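PDB 3R4S: botulinum neurotoxin type C1 from Clostridium botulinum, which probably binds nerve cells through two ganglioside molecules held by its receptor-binding fragment, a step on which entry of the toxin depends. Local coordinates for residues F47-G52 / M208-F213; I289-R294 / I307-M312; Y367-F372 / W424-V429. All blocks are in the same frame, centred on the assembly; numbering follows the deposited sequence.

Contact 1: residues F47-G52 / M208-F213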
loop_
_atom_site.group_PDB
_atom_site.type_symbol
_atom_site.label_atom_id
_atom_site.label_comp_id
_atom_site.label_asym_id
_atom_site.label_seq_id
_atom_site.Cartn_x
_atom_site.Cartn_y
_atom_site.Cartn_z
ATOM N N PHE A 47 5.063 -12.128 -6.769
ATOM C CA PHE A 47 5.047 -13.576 -6.548
ATOM C C PHE A 47 4.410 -13.984 -5.211
ATOM O O PHE A 47 4.815 -14.973 -4.596
ATOM C CB PHE A 47 6.471 -14.130 -6.637
ATOM C CG PHE A 47 7.206 -13.699 -7.869
ATOM C CD1 PHE A 47 6.757 -14.081 -9.125
ATOM C CD2 PHE A 47 8.348 -12.918 -7.774
ATOM C CE1 PHE A 47 7.431 -13.680 -10.282
ATOM C CE2 PHE A 47 9.037 -12.518 -8.924
ATOM C CZ PHE A 47 8.571 -12.903 -10.183
ATOM N N ASP A 48 3.410 -13.224 -4.776
ATOM C CA ASP A 48 2.707 -13.496 -3.524
ATOM C C ASP A 48 1.884 -14.760 -3.606
ATOM O O ASP A 48 1.551 -15.224 -4.699
ATOM C CB ASP A 48 1.741 -12.348 -3.249
ATOM C CG ASP A 48 0.955 -11.975 -4.472
ATOM O OD1 ASP A 48 1.491 -11.222 -5.315
ATOM O OD2 ASP A 48 -0.182 -12.466 -4.615
ATOM N N PHE A 49 1.532 -15.305 -2.446
ATOM C CA PHE A 49 0.469 -16.297 -2.392
ATOM C C PHE A 49 -0.769 -15.714 -1.725
ATOM O O PHE A 49 -0.669 -14.853 -0.849
ATOM C CB PHE A 49 0.919 -17.637 -1.777
ATOM C CG PHE A 49 1.353 -17.568 -0.319
ATOM C CD1 PHE A 49 0.437 -17.762 0.701
ATOM C CD2 PHE A 49 2.689 -17.365 0.018
ATOM C CE1 PHE A 49 0.837 -17.730 2.042
ATOM C CE2 PHE A 49 3.102 -17.324 1.348
ATOM C CZ PHE A 49 2.172 -17.515 2.365
ATOM N N LYS A 50 -1.940 -16.156 -2.170
ATOM C CA LYS A 50 -3.190 -15.609 -1.665
ATOM C C LYS A 50 -4.020 -16.653 -0.940
ATOM O O LYS A 50 -4.204 -17.760 -1.446
ATOM C CB LYS A 50 -4.027 -15.027 -2.808
ATOM C CG LYS A 50 -5.333 -14.424 -2.311
ATOM C CD LYS A 50 -6.168 -13.846 -3.440
ATOM C CE LYS A 50 -7.007 -14.922 -4.120
ATOM N NZ LYS A 50 -8.083 -14.305 -4.955
ATOM N N LEU A 51 -4.523 -16.291 0.237
ATOM C CA LEU A 51 -5.426 -17.149 0.999
ATOM C C LEU A 51 -6.768 -16.469 1.252
ATOM O O LEU A 51 -6.851 -15.247 1.320
ATOM C CB LEU A 51 -4.810 -17.523 2.345
ATOM C CG LEU A 51 -3.428 -18.163 2.353
ATOM C CD1 LEU A 51 -3.024 -18.459 3.787
ATOM C CD2 LEU A 51 -3.391 -19.432 1.496
ATOM N N GLY A 52 -7.817 -17.271 1.400
ATOM C CA GLY A 52 -9.141 -16.763 1.690
ATOM C C GLY A 52 -9.641 -17.325 3.003
ATOM O O GLY A 52 -9.110 -18.319 3.497
ATOM N N MET A 208 -6.044 -12.707 2.186
ATOM C CA MET A 208 -4.753 -12.250 2.657
ATOM C C MET A 208 -3.711 -12.651 1.625
ATOM O O MET A 208 -3.718 -13.784 1.139
ATOM C CB MET A 208 -4.435 -12.860 4.026
ATOM C CG MET A 208 -3.010 -12.603 4.508
ATOM S SD MET A 208 -2.657 -13.375 6.112
ATOM C CE MET A 208 -2.506 -15.110 5.658
ATOM N N TRP A 209 -2.833 -11.720 1.281
ATOM C CA TRP A 209 -1.715 -12.009 0.402
ATOM C C TRP A 209 -0.450 -11.902 1.223
ATOM O O TRP A 209 -0.344 -11.026 2.092
ATOM C CB TRP A 209 -1.620 -10.988 -0.728
ATOM C CG TRP A 209 -2.738 -10.986 -1.710
ATOM C CD1 TRP A 209 -2.728 -11.529 -2.969
ATOM C CD2 TRP A 209 -4.015 -10.361 -1.556
ATOM N NE1 TRP A 209 -3.926 -11.288 -3.598
ATOM C CE2 TRP A 209 -4.735 -10.575 -2.753
ATOM C CE3 TRP A 209 -4.625 -9.650 -0.519
ATOM C CZ2 TRP A 209 -6.039 -10.106 -2.941
ATOM C CZ3 TRP A 209 -5.921 -9.178 -0.708
ATOM C CH2 TRP A 209 -6.611 -9.410 -1.914
ATOM N N ILE A 210 0.505 -12.784 0.927
ATOM C CA ILE A 210 1.793 -12.825 1.591
ATOM C C ILE A 210 2.909 -13.013 0.564
ATOM O O ILE A 210 2.760 -13.779 -0.394
ATOM C CB ILE A 210 1.877 -14.013 2.579
ATOM C CG1 ILE A 210 0.794 -13.907 3.660
ATOM C CG2 ILE A 210 3.282 -14.103 3.196
ATOM C CD1 ILE A 210 0.993 -12.752 4.631
ATOM N N ARG A 211 4.027 -12.316 0.757
ATOM C CA ARG A 211 5.256 -12.663 0.035
ATOM C C ARG A 211 6.501 -12.320 0.840
ATOM O O ARG A 211 6.491 -11.413 1.690
ATOM C CB ARG A 211 5.310 -12.037 -1.363
ATOM C CG ARG A 211 5.269 -10.510 -1.395
ATOM C CD ARG A 211 6.660 -9.890 -1.483
ATOM N NE ARG A 211 6.603 -8.453 -1.784
ATOM C CZ ARG A 211 7.662 -7.715 -2.115
ATOM N NH1 ARG A 211 8.868 -8.279 -2.191
ATOM N NH2 ARG A 211 7.527 -6.414 -2.377
ATOM N N ASP A 212 7.554 -13.094 0.587
ATOM C CA ASP A 212 8.847 -12.947 1.247
ATOM C C ASP A 212 8.772 -12.966 2.776
ATOM O O ASP A 212 9.094 -11.978 3.444
ATOM C CB ASP A 212 9.585 -11.718 0.718
ATOM C CG ASP A 212 9.918 -11.844 -0.772
ATOM O OD1 ASP A 212 10.347 -12.944 -1.197
ATOM O OD2 ASP A 212 9.742 -10.857 -1.517
ATOM N N PHE A 213 8.348 -14.110 3.308
ATOM C CA PHE A 213 8.271 -14.325 4.750
ATOM C C PHE A 213 9.612 -14.897 5.203
ATOM O O PHE A 213 9.954 -16.043 4.885
ATOM C CB PHE A 213 7.101 -15.267 5.107
ATOM C CG PHE A 213 6.985 -15.557 6.575
ATOM C CD1 PHE A 213 6.099 -14.838 7.374
ATOM C CD2 PHE A 213 7.773 -16.539 7.165
ATOM C CE1 PHE A 213 6.000 -15.104 8.737
ATOM C CE2 PHE A 213 7.684 -16.810 8.523
ATOM C CZ PHE A 213 6.804 -16.088 9.310
#

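Contact 2: residues I289-R294 / I307-M312. With SIA (N-acetyl-alpha-neuraminic acid), chain D.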
loop_
_atom_site.group_PDB
_atom_site.type_symbol
_atom_site.label_atom_id
_atom_site.label_comp_id
_atom_site.label_asym_id
_atom_site.label_seq_id
_atom_site.Cartn_x
_atom_site.Cartn_y
_atom_site.Cartn_z
ATOM N N ILE A 289 -7.636 7.389 -17.078
ATOM C CA ILE A 289 -6.750 6.369 -17.597
ATOM C C ILE A 289 -5.443 7.077 -17.908
ATOM O O ILE A 289 -5.452 8.157 -18.498
ATOM C CB ILE A 289 -7.315 5.732 -18.887
ATOM C CG1 ILE A 289 -8.614 4.982 -18.579
ATOM C CG2 ILE A 289 -6.277 4.810 -19.520
ATOM C CD1 ILE A 289 -9.274 4.357 -19.803
ATOM N N ILE A 290 -4.330 6.478 -17.501
ATOM C CA ILE A 290 -3.013 7.069 -17.712
ATOM C C ILE A 290 -2.431 6.582 -19.030
ATOM O O ILE A 290 -2.435 5.384 -19.301
ATOM C CB ILE A 290 -2.048 6.680 -16.565
ATOM C CG1 ILE A 290 -2.712 6.917 -15.199
ATOM C CG2 ILE A 290 -0.737 7.450 -16.673
ATOM C CD1 ILE A 290 -1.931 6.372 -14.032
ATOM N N LYS A 291 -1.927 7.503 -19.847
ATOM C CA LYS A 291 -1.361 7.125 -21.145
ATOM C C LYS A 291 0.114 7.488 -21.216
ATOM O O LYS A 291 0.507 8.605 -20.878
ATOM C CB LYS A 291 -2.102 7.814 -22.299
ATOM C CG LYS A 291 -3.610 7.680 -22.233
ATOM C CD LYS A 291 -4.069 6.241 -22.417
ATOM C CE LYS A 291 -3.739 5.716 -23.816
ATOM N NZ LYS A 291 -4.228 4.302 -24.006
ATOM N N ARG A 292 0.926 6.554 -21.691
ATOM C CA ARG A 292 2.365 6.765 -21.744
ATOM C C ARG A 292 2.817 7.563 -22.968
ATOM O O ARG A 292 2.362 7.332 -24.084
ATOM C CB ARG A 292 3.097 5.426 -21.706
ATOM C CG ARG A 292 4.626 5.551 -21.572
ATOM C CD ARG A 292 5.298 4.167 -21.533
ATOM N NE ARG A 292 5.062 3.440 -22.775
ATOM C CZ ARG A 292 4.739 2.152 -22.856
ATOM N NH1 ARG A 292 4.604 1.412 -21.759
ATOM N NH2 ARG A 292 4.544 1.601 -24.046
ATOM N N ILE A 293 3.718 8.509 -22.744
ATOM C CA ILE A 293 4.386 9.215 -23.828
ATOM C C ILE A 293 5.822 8.715 -23.910
ATOM O O ILE A 293 6.303 8.361 -24.982
ATOM C CB ILE A 293 4.384 10.732 -23.598
ATOM C CG1 ILE A 293 2.974 11.302 -23.806
ATOM C CG2 ILE A 293 5.377 11.417 -24.531
ATOM C CD1 ILE A 293 2.860 12.760 -23.412
ATOM N N ARG A 294 6.495 8.671 -22.760
ATOM C CA ARG A 294 7.859 8.143 -22.678
ATOM C C ARG A 294 8.044 7.288 -21.423
ATOM O O ARG A 294 7.736 7.722 -20.305
ATOM C CB ARG A 294 8.883 9.280 -22.685
ATOM C CG ARG A 294 10.326 8.802 -22.826
ATOM C CD ARG A 294 11.312 9.889 -22.436
ATOM N NE ARG A 294 11.385 10.039 -20.984
ATOM C CZ ARG A 294 11.987 11.051 -20.361
ATOM N NH1 ARG A 294 12.562 12.023 -21.064
ATOM N NH2 ARG A 294 12.007 11.096 -19.032
ATOM N N ILE A 307 6.998 10.293 -18.885
ATOM C CA ILE A 307 6.220 11.406 -19.423
ATOM C C ILE A 307 4.896 10.814 -19.874
ATOM O O ILE A 307 4.868 9.758 -20.508
ATOM C CB ILE A 307 6.899 12.040 -20.653
ATOM C CG1 ILE A 307 8.366 12.365 -20.365
ATOM C CG2 ILE A 307 6.121 13.286 -21.127
ATOM C CD1 ILE A 307 8.567 13.273 -19.197
ATOM N N LEU A 308 3.796 11.483 -19.555
ATOM C CA LEU A 308 2.498 10.865 -19.757
ATOM C C LEU A 308 1.393 11.911 -19.830
ATOM O O LEU A 308 1.649 13.111 -19.686
ATOM C CB LEU A 308 2.239 9.832 -18.639
ATOM C CG LEU A 308 2.422 10.316 -17.193
ATOM C CD1 LEU A 308 1.257 11.202 -16.776
ATOM C CD2 LEU A 308 2.569 9.162 -16.199
ATOM N N TYR A 309 0.166 11.461 -20.080
ATOM C CA TYR A 309 -0.994 12.346 -20.019
ATOM C C TYR A 309 -2.170 11.536 -19.503
ATOM O O TYR A 309 -2.056 10.324 -19.331
ATOM C CB TYR A 309 -1.298 12.976 -21.389
ATOM C CG TYR A 309 -1.698 11.978 -22.460
ATOM C CD1 TYR A 309 -3.035 11.666 -22.686
ATOM C CD2 TYR A 309 -0.738 11.353 -23.248
ATOM C CE1 TYR A 309 -3.407 10.758 -23.680
ATOM C CE2 TYR A 309 -1.093 10.442 -24.241
ATOM C CZ TYR A 309 -2.430 10.147 -24.453
ATOM O OH TYR A 309 -2.786 9.231 -25.431
ATOM N N PHE A 310 -3.292 12.197 -19.241
ATOM C CA PHE A 310 -4.448 11.524 -18.651
ATOM C C PHE A 310 -5.703 11.664 -19.520
ATOM O O PHE A 310 -6.014 12.759 -19.985
ATOM C CB PHE A 310 -4.739 12.113 -17.263
ATOM C CG PHE A 310 -3.583 12.007 -16.290
ATOM C CD1 PHE A 310 -3.389 10.854 -15.538
ATOM C CD2 PHE A 310 -2.705 13.073 -16.113
ATOM C CE1 PHE A 310 -2.321 10.756 -14.634
ATOM C CE2 PHE A 310 -1.647 12.993 -15.208
ATOM C CZ PHE A 310 -1.451 11.826 -14.472
ATOM N N ASP A 311 -6.426 10.559 -19.705
ATOM C CA ASP A 311 -7.734 10.559 -20.366
ATOM C C ASP A 311 -8.850 10.423 -19.353
ATOM O O ASP A 311 -8.711 9.712 -18.352
ATOM C CB ASP A 311 -7.850 9.387 -21.333
ATOM C CG ASP A 311 -6.966 9.542 -22.536
ATOM O OD1 ASP A 311 -6.573 10.693 -22.834
ATOM O OD2 ASP A 311 -6.663 8.515 -23.175
ATOM N N MET A 312 -9.958 11.108 -19.620
ATOM C CA MET A 312 -11.192 10.916 -18.874
ATOM C C MET A 312 -12.384 10.828 -19.844
ATOM O O MET A 312 -12.534 11.654 -20.748
ATOM C CB MET A 312 -11.403 12.048 -17.874
ATOM C CG MET A 312 -12.690 11.927 -17.071
ATOM S SD MET A 312 -12.922 13.293 -15.925
ATOM C CE MET A 312 -11.648 12.952 -14.702
HETATM C C1 SIA D . -5.823 7.853 -26.371
HETATM C C2 SIA D . -5.117 7.793 -27.708
HETATM C C3 SIA D . -5.981 7.115 -28.772
HETATM C C4 SIA D . -7.086 8.002 -29.320
HETATM C C5 SIA D . -6.536 9.368 -29.682
HETATM C C6 SIA D . -5.840 9.958 -28.461
HETATM C C7 SIA D . -5.303 11.368 -28.688
HETATM C C8 SIA D . -4.599 11.873 -27.430
HETATM C C9 SIA D . -4.298 13.364 -27.536
HETATM C C10 SIA D . -7.880 10.817 -31.078
HETATM C C11 SIA D . -9.129 11.648 -31.210
HETATM N N5 SIA D . -7.711 10.191 -29.910
HETATM O O1A SIA D . -5.446 8.725 -25.545
HETATM O O1B SIA D . -6.743 7.035 -26.124
HETATM O O2 SIA D . -3.915 7.036 -27.523
HETATM O O4 SIA D . -7.643 7.401 -30.493
HETATM O O6 SIA D . -4.745 9.119 -28.087
HETATM O O7 SIA D . -4.357 11.348 -29.766
HETATM O O8 SIA D . -5.410 11.614 -26.267
HETATM O O9 SIA D . -5.534 14.065 -27.378
HETATM O O10 SIA D . -7.063 10.722 -31.983
#

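Contact 3: residues Y367-F372 / W424-V429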
loop_
_atom_site.group_PDB
_atom_site.type_symbol
_atom_site.label_atom_id
_atom_site.label_comp_id
_atom_site.label_asym_id
_atom_site.label_seq_id
_atom_site.Cartn_x
_atom_site.Cartn_y
_atom_site.Cartn_z
ATOM N N TYR A 367 0.391 5.043 -0.481
ATOM C CA TYR A 367 1.099 4.987 -1.771
ATOM C C TYR A 367 0.521 6.068 -2.685
ATOM O O TYR A 367 -0.679 6.063 -2.974
ATOM C CB TYR A 367 0.892 3.637 -2.443
ATOM C CG TYR A 367 1.485 2.476 -1.688
ATOM C CD1 TYR A 367 2.819 2.109 -1.865
ATOM C CD2 TYR A 367 0.708 1.732 -0.815
ATOM C CE1 TYR A 367 3.360 1.019 -1.174
ATOM C CE2 TYR A 367 1.235 0.661 -0.126
ATOM C CZ TYR A 367 2.551 0.305 -0.312
ATOM O OH TYR A 367 3.044 -0.758 0.403
ATOM N N ALA A 368 1.365 6.981 -3.155
ATOM C CA ALA A 368 0.882 8.134 -3.906
ATOM C C ALA A 368 1.930 8.614 -4.889
ATOM O O ALA A 368 2.912 7.924 -5.149
ATOM C CB ALA A 368 0.505 9.259 -2.942
ATOM N N SER A 369 1.735 9.814 -5.420
ATOM C CA SER A 369 2.655 10.330 -6.413
ATOM C C SER A 369 2.625 11.844 -6.427
ATOM O O SER A 369 1.736 12.480 -5.856
ATOM C CB SER A 369 2.283 9.799 -7.806
ATOM O OG SER A 369 0.963 10.222 -8.168
ATOM N N GLN A 370 3.624 12.418 -7.077
ATOM C CA GLN A 370 3.611 13.828 -7.391
ATOM C C GLN A 370 3.628 13.922 -8.903
ATOM O O GLN A 370 4.247 13.091 -9.584
ATOM C CB GLN A 370 4.801 14.554 -6.775
ATOM C CG GLN A 370 4.698 14.702 -5.260
ATOM C CD GLN A 370 5.815 15.549 -4.689
ATOM O OE1 GLN A 370 6.977 15.290 -4.950
ATOM N NE2 GLN A 370 5.462 16.581 -3.919
ATOM N N ILE A 371 2.910 14.909 -9.427
ATOM C CA ILE A 371 2.715 15.009 -10.865
ATOM C C ILE A 371 3.072 16.412 -11.308
ATOM O O ILE A 371 2.522 17.401 -10.817
ATOM C CB ILE A 371 1.275 14.649 -11.246
ATOM C CG1 ILE A 371 0.916 13.274 -10.673
ATOM C CG2 ILE A 371 1.096 14.673 -12.773
ATOM C CD1 ILE A 371 -0.579 12.953 -10.721
ATOM N N PHE A 372 4.034 16.485 -12.213
ATOM C CA PHE A 372 4.629 17.741 -12.590
ATOM C C PHE A 372 4.257 18.065 -14.027
ATOM O O PHE A 372 4.254 17.178 -14.885
ATOM C CB PHE A 372 6.151 17.643 -12.476
ATOM C CG PHE A 372 6.640 17.406 -11.071
ATOM C CD1 PHE A 372 6.998 18.475 -10.257
ATOM C CD2 PHE A 372 6.714 16.119 -10.558
ATOM C CE1 PHE A 372 7.440 18.263 -8.960
ATOM C CE2 PHE A 372 7.162 15.891 -9.260
ATOM C CZ PHE A 372 7.529 16.962 -8.461
ATOM N N TRP A 424 -0.977 12.565 -4.949
ATOM C CA TRP A 424 -2.094 11.990 -5.687
ATOM C C TRP A 424 -2.059 10.474 -5.643
ATOM O O TRP A 424 -1.035 9.868 -5.957
ATOM C CB TRP A 424 -2.029 12.447 -7.156
ATOM C CG TRP A 424 -2.156 13.926 -7.284
ATOM C CD1 TRP A 424 -1.134 14.842 -7.365
ATOM C CD2 TRP A 424 -3.373 14.679 -7.318
ATOM N NE1 TRP A 424 -1.648 16.122 -7.466
ATOM C CE2 TRP A 424 -3.019 16.047 -7.435
ATOM C CE3 TRP A 424 -4.728 14.332 -7.269
ATOM C CZ2 TRP A 424 -3.971 17.058 -7.495
ATOM C CZ3 TRP A 424 -5.674 15.339 -7.328
ATOM C CH2 TRP A 424 -5.292 16.686 -7.446
ATOM N N GLY A 425 -3.181 9.867 -5.277
ATOM C CA GLY A 425 -3.302 8.421 -5.274
ATOM C C GLY A 425 -4.191 7.936 -6.400
ATOM O O GLY A 425 -4.992 8.689 -6.952
ATOM N N PHE A 426 -4.059 6.663 -6.738
ATOM C CA PHE A 426 -4.831 6.074 -7.817
ATOM C C PHE A 426 -5.452 4.779 -7.355
ATOM O O PHE A 426 -4.741 3.788 -7.173
ATOM C CB PHE A 426 -3.927 5.813 -9.026
ATOM C CG PHE A 426 -3.405 7.064 -9.652
ATOM C CD1 PHE A 426 -4.181 7.769 -10.564
ATOM C CD2 PHE A 426 -2.160 7.559 -9.312
ATOM C CE1 PHE A 426 -3.723 8.949 -11.135
ATOM C CE2 PHE A 426 -1.686 8.741 -9.884
ATOM C CZ PHE A 426 -2.463 9.434 -10.796
ATOM N N VAL A 427 -6.770 4.792 -7.157
ATOM C CA VAL A 427 -7.491 3.608 -6.696
ATOM C C VAL A 427 -8.032 2.799 -7.869
ATOM O O VAL A 427 -8.848 3.292 -8.640
ATOM C CB VAL A 427 -8.663 3.967 -5.783
ATOM C CG1 VAL A 427 -9.307 2.700 -5.256
ATOM C CG2 VAL A 427 -8.202 4.849 -4.637
ATOM N N PRO A 428 -7.588 1.543 -8.002
ATOM C CA PRO A 428 -8.064 0.720 -9.123
ATOM C C PRO A 428 -9.577 0.531 -9.079
ATOM O O PRO A 428 -10.157 0.383 -8.001
ATOM C CB PRO A 428 -7.349 -0.624 -8.911
ATOM C CG PRO A 428 -6.969 -0.640 -7.478
ATOM C CD PRO A 428 -6.686 0.798 -7.110
ATOM N N VAL A 429 -10.210 0.546 -10.247
ATOM C CA VAL A 429 -11.649 0.341 -10.329
ATOM C C VAL A 429 -11.923 -1.153 -10.343
ATOM O O VAL A 429 -11.377 -1.878 -11.177
ATOM C CB VAL A 429 -12.235 0.982 -11.608
ATOM C CG1 VAL A 429 -13.726 0.751 -11.678
ATOM C CG2 VAL A 429 -11.920 2.467 -11.646
HETATM O O HOH W 1 -1.457 5.579 -5.609
#

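Contact 1: residues F47-G52 / M208-F213
M208 O accepts the amide of L51 in an almost straight bond, 2.8 Å from M208 O to L51 N, while the hydrogen on K50 CA comes up to the same oxygen. M208 N bonds back to L51 O, and F49 and I210 exchange a second such pair. This sets 49-52 antiparallel to 208-213 in the lectin-like jelly roll, the N-terminal half of the receptor-binding fragment. K50 and W209 form the non-hydrogen-bonded pair between them. The lysine runs alongside the indole, its extended chi1 (-179°) laying K50 CG over one face, with K50 CD 3.4 Å from W209 NE1; R85 adds a cation-pi contact to that ring system. The other side of the sheet carries F49, I210, L51 and M208. Here I210 CB sits over a face of the F49 phenyl, towards its rim and 3.5 Å from F49 CZ, and F188 meets F49 edge-to-face. Beyond them the methyls L51 CD1 and M208 CE touch at 3.9 Å. D48 OD1 accepts a hydrogen bond from N42, and the other oxygen, OD2, lies near the indole plane at the ring edge, 3.2 Å from W209 CD1, with carboxylate and ring planes 69° apart.

Contact 2: residues I289-R294 / I307-M312
One of the two sialic-acid pockets is built on this antiparallel pair, and K291, Y309 and D311, neighbours on one face of the sheet, supply part of it. The Y309 hydroxyl donates to the sugar carboxylate, 2.7 Å from Y309 OH to O1A of the N-acetyl-alpha-neuraminic acid. D311 OD2 stands at 2.7 Å from that same O1A, two acid oxygens so close that one of them probably holds a proton. K291 packs against both residues. Its CB lies over one face of the Y309 ring, off-centre towards the hydroxyl end, with K291 CB only 3.2 Å from Y309 CZ, and K291 CG passes 3.3 Å from D311 OD2. Two successive bends (chi2 -66°, chi3 -65°) then carry the ammonium to N249, which takes a hydrogen bond from NZ. N320, Q346 and the T347 carbonyl also bond the sugar.

The strands belong to the beta-trefoil of the C-terminal half, and the face opposite the pocket looks into it. There I290 CG1 touches F310 CE1 and I290 CG2 reaches L308 CD2 at 3.8 Å, while the L308 and F310 side chains go on to meet I358 and L321. Backbone bonds exchanged by I289 with D311 and by K291 with Y309 hold the ladder regular up to R292. A classic beta bulge follows: I293 and R294 both face I307, and I307 O takes two amides from the same face of its plane, I293 N at 2.8 Å and R294 N at 3.0 Å. The extra residue turns I293 towards the partner strand, where its CG1 meets the edge of the Y309 ring. R294 bends back so that I307 CG1 sits under the centre of its guanidinium, 3.9 Å from R294 CZ.

Contact 3: residues Y367-F372 / W424-V429
S369 and W424 make the tight end of this contact; from there the two strands splay apart, and at the far end a water links them. W424 N donates to S369 O at 2.9 Å. In return W424 O is approached twice by the serine: S369 OG donates to it at 3.0 Å from a position tilted 29° out of the carbonyl plane, and S369 N adds a weak, strongly bent bond. The hydroxyl gets there because chi1 of 61° places OG between the backbone N and the carbonyl carbon. It also comes to the edge of the F426 phenyl, with S369 OG 3.5 Å from F426 CE2. I371 fills the corner beside it: its side chain crosses that of W424 at about a right angle, and the one methyl CD1 lies 3.9 Å from W424 CB and 4.0 Å from F426 CZ, near the plane of the phenyl ring.

This joins the last strand of the beta-trefoil, 424-428, to 367-372. The C-terminal strand has its regular pairing on another side, with 251-256, the first strand of the trefoil, where G425 bonds to V255, and M254 packs against I371, W424 and F426. Against 367-372 it makes a single loose bridge, the short axes running 126° apart. The looser side begins at A368, whose CB still reaches W424 O at 3.4 Å. One step further the direct bonds stop, and a water spans the gap, donating to Y367 O at 2.8 Å and accepting from F426 N at 3.0 Å. The Y367 ring reaches off elsewhere, and its hydroxyl bonds to W147 O in the jelly-roll half of the fragment.

In the fold
Contact 1 comes first along the chain and lies in the jelly-roll half; contacts 2 and 3 follow in turn, both in one sheet of the beta-trefoil. The centres of contacts 2 and 3 are 13 Å apart and they pack directly, F310 CZ against I371 CD1 at 4.0 Å, with F426 alongside, so the inner face of the strands that carry one sialic-acid pocket runs into the trefoil interior. Contact 1 is 24 Å from contact 3 and 31 Å from contact 2, centre to centre. W147 spans part of the shorter gap, touching D48 of contact 1 and bonding Y367 of contact 3. The second bound sugar lies about 13 Å from the D311 side chain.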